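Local coordinates for protein kinase, putative (Bodo saltans, PDB 6TLY) that is a kinetoplastid kinetochore protein, KKT2, whose zinc-binding central domain is linked to centromere localization and whose full length probably includes a serine/threonine kinase, at residues 80-85 with 89-94. Sequence-based numbering, arbitrary orientation.
Sequences KKFPSQ and QYHSRG. With ZN (zinc ion), chain D; SO4 (sulfate ion), chain E.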
ATOM      1  N   LYS A  80      11.381  -2.426  -7.172  1.00 25.06           N
ATOM      2  CA  LYS A  80      10.205  -2.165  -6.329  1.00 25.30           C
ATOM      3  C   LYS A  80       8.885  -2.503  -7.050  1.00 23.83           C
ATOM      4  O   LYS A  80       8.732  -2.186  -8.230  1.00 23.64           O
ATOM      5  CB  LYS A  80      10.216  -0.695  -5.916  1.00 28.18           C
ATOM      6  CG  LYS A  80       9.464  -0.361  -4.653  1.00 34.78           C
ATOM      7  CD  LYS A  80       9.939   1.005  -4.155  1.00 41.42           C
ATOM      8  CE  LYS A  80       9.353   1.382  -2.814  1.00 46.82           C
ATOM      9  NZ  LYS A  80       9.320   2.865  -2.645  1.00 50.05           N
ATOM     10  N   LYS A  81       7.950  -3.141  -6.329  1.00 22.65           N
ATOM     11  CA  LYS A  81       6.629  -3.553  -6.811  1.00 22.64           C
ATOM     12  C   LYS A  81       5.563  -2.524  -6.451  1.00 21.28           C
ATOM     13  O   LYS A  81       5.598  -1.928  -5.360  1.00 20.42           O
ATOM     14  CB  LYS A  81       6.226  -4.910  -6.216  1.00 24.96           C
ATOM     15  CG  LYS A  81       7.202  -6.041  -6.546  1.00 29.97           C
ATOM     16  CD  LYS A  81       6.876  -7.278  -5.725  1.00 36.18           C
ATOM     17  CE  LYS A  81       7.986  -8.305  -5.793  1.00 40.85           C
ATOM     18  NZ  LYS A  81       8.295  -8.686  -7.195  1.00 44.67           N
ATOM     19  N   PHE A  82       4.589  -2.353  -7.357  1.00 20.84           N
ATOM     20  CA  PHE A  82       3.479  -1.404  -7.221  1.00 21.33           C
ATOM     21  C   PHE A  82       2.149  -2.063  -7.637  1.00 21.04           C
ATOM     22  O   PHE A  82       2.125  -2.961  -8.481  1.00 20.95           O
ATOM     23  CB  PHE A  82       3.742  -0.159  -8.088  1.00 22.02           C
ATOM     24  CG  PHE A  82       5.007   0.550  -7.679  1.00 24.28           C
ATOM     25  CD1 PHE A  82       5.014   1.420  -6.600  1.00 25.75           C
ATOM     26  CD2 PHE A  82       6.195   0.318  -8.345  1.00 25.16           C
ATOM     27  CE1 PHE A  82       6.190   2.020  -6.178  1.00 26.78           C
ATOM     28  CE2 PHE A  82       7.369   0.938  -7.929  1.00 27.02           C
ATOM     29  CZ  PHE A  82       7.359   1.782  -6.851  1.00 26.49           C
ATOM     30  N   PRO A  83       1.024  -1.635  -7.042  1.00 21.04           N
ATOM     31  CA  PRO A  83      -0.263  -2.252  -7.398  1.00 21.24           C
ATOM     32  C   PRO A  83      -0.889  -1.743  -8.700  1.00 22.06           C
ATOM     33  O   PRO A  83      -1.905  -2.297  -9.122  1.00 23.25           O
ATOM     34  CB  PRO A  83      -1.149  -1.905  -6.195  1.00 21.40           C
ATOM     35  CG  PRO A  83      -0.641  -0.551  -5.768  1.00 22.23           C
ATOM     36  CD  PRO A  83       0.869  -0.611  -5.991  1.00 21.22           C
ATOM     37  N   SER A  84      -0.347  -0.650  -9.287  1.00 20.79           N
ATOM     38  CA  SER A  84      -0.900  -0.057 -10.511  1.00 20.59           C
ATOM     39  C   SER A  84       0.192   0.515 -11.408  1.00 19.70           C
ATOM     40  O   SER A  84       1.278   0.848 -10.939  1.00 19.30           O
ATOM     41  CB  SER A  84      -1.890   1.057 -10.175  1.00 20.76           C
ATOM     42  OG  SER A  84      -1.226   2.165  -9.585  1.00 22.17           O
ATOM     43  N   GLN A  85      -0.131   0.684 -12.690  1.00 19.98           N
ATOM     44  CA  GLN A  85       0.782   1.310 -13.640  1.00 20.40           C
ATOM     45  C   GLN A  85       0.946   2.784 -13.257  1.00 21.24           C
ATOM     46  O   GLN A  85       2.052   3.301 -13.332  1.00 21.45           O
ATOM     47  CB  GLN A  85       0.249   1.176 -15.067  1.00 20.84           C
ATOM     48  CG  GLN A  85       1.010   2.045 -16.053  1.00 22.96           C
ATOM     49  CD  GLN A  85       0.721   1.654 -17.459  1.00 24.26           C
ATOM     50  OE1 GLN A  85       1.467   0.894 -18.051  1.00 24.66           O
ATOM     51  NE2 GLN A  85      -0.367   2.160 -18.003  1.00 23.44           N
ATOM     52  N   GLN A  89       4.452   4.593 -12.578  1.00 22.24           N
ATOM     53  CA  GLN A  89       4.843   5.751 -13.382  1.00 23.65           C
ATOM     54  C   GLN A  89       5.255   6.951 -12.524  1.00 25.38           C
ATOM     55  O   GLN A  89       6.267   7.570 -12.838  1.00 25.61           O
ATOM     56  CB  GLN A  89       3.757   6.111 -14.387  1.00 24.30           C
ATOM     57  CG  GLN A  89       3.717   5.097 -15.537  1.00 25.67           C
ATOM     58  CD  GLN A  89       2.517   5.279 -16.429  1.00 28.87           C
ATOM     59  OE1 GLN A  89       1.508   5.874 -16.035  1.00 30.80           O
ATOM     60  NE2 GLN A  89       2.597   4.757 -17.645  1.00 26.10           N
ATOM     61  N   TYR A  90       4.538   7.220 -11.413  1.00 26.53           N
ATOM     62  CA  TYR A  90       4.915   8.317 -10.504  1.00 28.96           C
ATOM     63  C   TYR A  90       6.293   8.025  -9.902  1.00 28.51           C
ATOM     64  O   TYR A  90       7.143   8.907  -9.888  1.00 29.40           O
ATOM     65  CB  TYR A  90       3.912   8.500  -9.356  1.00 30.84           C
ATOM     66  CG  TYR A  90       2.522   8.929  -9.757  1.00 34.83           C
ATOM     67  CD1 TYR A  90       2.314   9.724 -10.874  1.00 37.25           C
ATOM     68  CD2 TYR A  90       1.425   8.621  -8.965  1.00 37.28           C
ATOM     69  CE1 TYR A  90       1.038  10.151 -11.227  1.00 39.05           C
ATOM     70  CE2 TYR A  90       0.148   9.032  -9.312  1.00 39.16           C
ATOM     71  CZ  TYR A  90      -0.040   9.820 -10.430  1.00 40.73           C
ATOM     72  OH  TYR A  90      -1.318  10.208 -10.767  1.00 44.37           O
ATOM     73  N   HIS A  91       6.539   6.775  -9.467  1.00 27.03           N
ATOM     74  CA  HIS A  91       7.829   6.375  -8.903  1.00 26.39           C
ATOM     75  C   HIS A  91       8.958   6.529  -9.928  1.00 26.82           C
ATOM     76  O   HIS A  91       9.998   7.103  -9.613  1.00 26.96           O
ATOM     77  CB  HIS A  91       7.780   4.892  -8.432  1.00 25.80           C
ATOM     78  CG  HIS A  91       9.119   4.279  -8.114  1.00 26.05           C
ATOM     79  ND1 HIS A  91       9.729   4.469  -6.885  1.00 27.63           N
ATOM     80  CD2 HIS A  91       9.926   3.504  -8.880  1.00 26.43           C
ATOM     81  CE1 HIS A  91      10.863   3.790  -6.934  1.00 27.80           C
ATOM     82  NE2 HIS A  91      11.022   3.187  -8.114  1.00 27.28           N
ATOM     83  N   SER A  92       8.773   5.943 -11.119  1.00 26.76           N
ATOM     84  CA  SER A  92       9.757   5.886 -12.189  1.00 28.34           C
ATOM     85  C   SER A  92      10.279   7.259 -12.635  1.00 29.12           C
ATOM     86  O   SER A  92      11.457   7.384 -12.961  1.00 29.04           O
ATOM     87  CB  SER A  92       9.205   5.094 -13.372  1.00 30.98           C
ATOM     88  OG  SER A  92      10.254   4.683 -14.232  1.00 35.41           O
ATOM     89  N   ARG A  93       9.435   8.284 -12.605  1.00 29.77           N
ATOM     90  CA  ARG A  93       9.822   9.647 -12.972  1.00 31.28           C
ATOM     91  C   ARG A  93      11.021  10.138 -12.135  1.00 30.92           C
ATOM     92  O   ARG A  93      11.938  10.767 -12.670  1.00 31.41           O
ATOM     93  CB  ARG A  93       8.618  10.579 -12.788  1.00 34.51           C
ATOM     94  CG  ARG A  93       8.902  12.038 -13.132  1.00 40.38           C
ATOM     95  CD  ARG A  93       8.437  12.410 -14.529  1.00 45.51           C
ATOM     96  NE  ARG A  93       7.002  12.183 -14.695  1.00 49.88           N
ATOM     97  CZ  ARG A  93       6.371  12.176 -15.867  1.00 52.45           C
ATOM     98  NH1 ARG A  93       7.043  12.389 -16.993  1.00 52.34           N
ATOM     99  NH2 ARG A  93       5.065  11.950 -15.923  1.00 52.13           N
ATOM    100  N   GLY A  94      11.041   9.751 -10.856  1.00 29.68           N
ATOM    101  CA  GLY A  94      12.094  10.130  -9.928  1.00 29.07           C
ATOM    102  C   GLY A  94      13.071   9.030  -9.562  1.00 28.20           C
ATOM    103  O   GLY A  94      13.889   9.231  -8.673  1.00 28.11           O
TER
HETATM  104 ZN    ZN D 703      12.617   2.414  -8.913  0.56 27.27          ZN
HETATM  105  S   SO4 E 704      -3.663   1.615 -13.624  1.00 29.55           S
HETATM  106  O1  SO4 E 704      -2.783   2.736 -13.421  1.00 29.22           O
HETATM  107  O2  SO4 E 704      -2.908   0.346 -13.513  1.00 29.34           O
HETATM  108  O3  SO4 E 704      -4.742   1.586 -12.626  1.00 29.46           O
HETATM  109  O4  SO4 E 704      -4.282   1.810 -14.936  1.00 29.51           O
HETATM  110  O   HOH W   1       8.562   5.212  -4.538  1.00 45.68           O
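The C2H2-like zinc finger of the KKT2 central domain, with a Cys-Cys-His-Cys site, packs its hairpin strand against its helix here, F82 meeting the zinc ligand H91. CZ of F82 touches CG of H91 at 3.3 Å. It lies over one face of the imidazole, displaced toward the rim. The two rings are oblique, with planes 41° apart and centroids 4.8 Å apart. With chi1 at 167°, the H91 ring swings away from its own backbone N, toward the strand and the zinc ion. NE2 of H91 binds the zinc ion at 1.9 Å; C75, C78 and C95 complete the site. The other ring nitrogen, ND1 of H91, donates to a water 2.7 Å away. The same water accepts a bond from K80 NZ, whose ammonium also bonds to the carbonyl O of K53. The extended K80 chain crosses the imidazole at a slant, with CD 4.0 Å from H91 CE1. Replacing F82 with an alanine would probably open a gap under the imidazole and remove the contact on one face of H91, leaving the ring to the zinc and the water.

Farther along, Q89 N bonds to Q85 O at 2.8 Å, a first-turn helical bond. The Q85 and Q89 amide planes stack, only 10° apart. NE2 of Q89 lies 3.5 Å from Q85 CG. Q85 N donates to a sulfate, probably from the crystallisation liquor, which T86 OG1 also binds. S84 is the N-cap: its OG bonds to K87 N.

The buried F82 thus packs from the hairpin onto helix 85-93. Its strand, 81-82, pairs antiparallel with 73-74 through backbone bonds between F82 and F73. On the way from strand to helix, P83 packs on M12 and N33 of the preceding zinc-binding region.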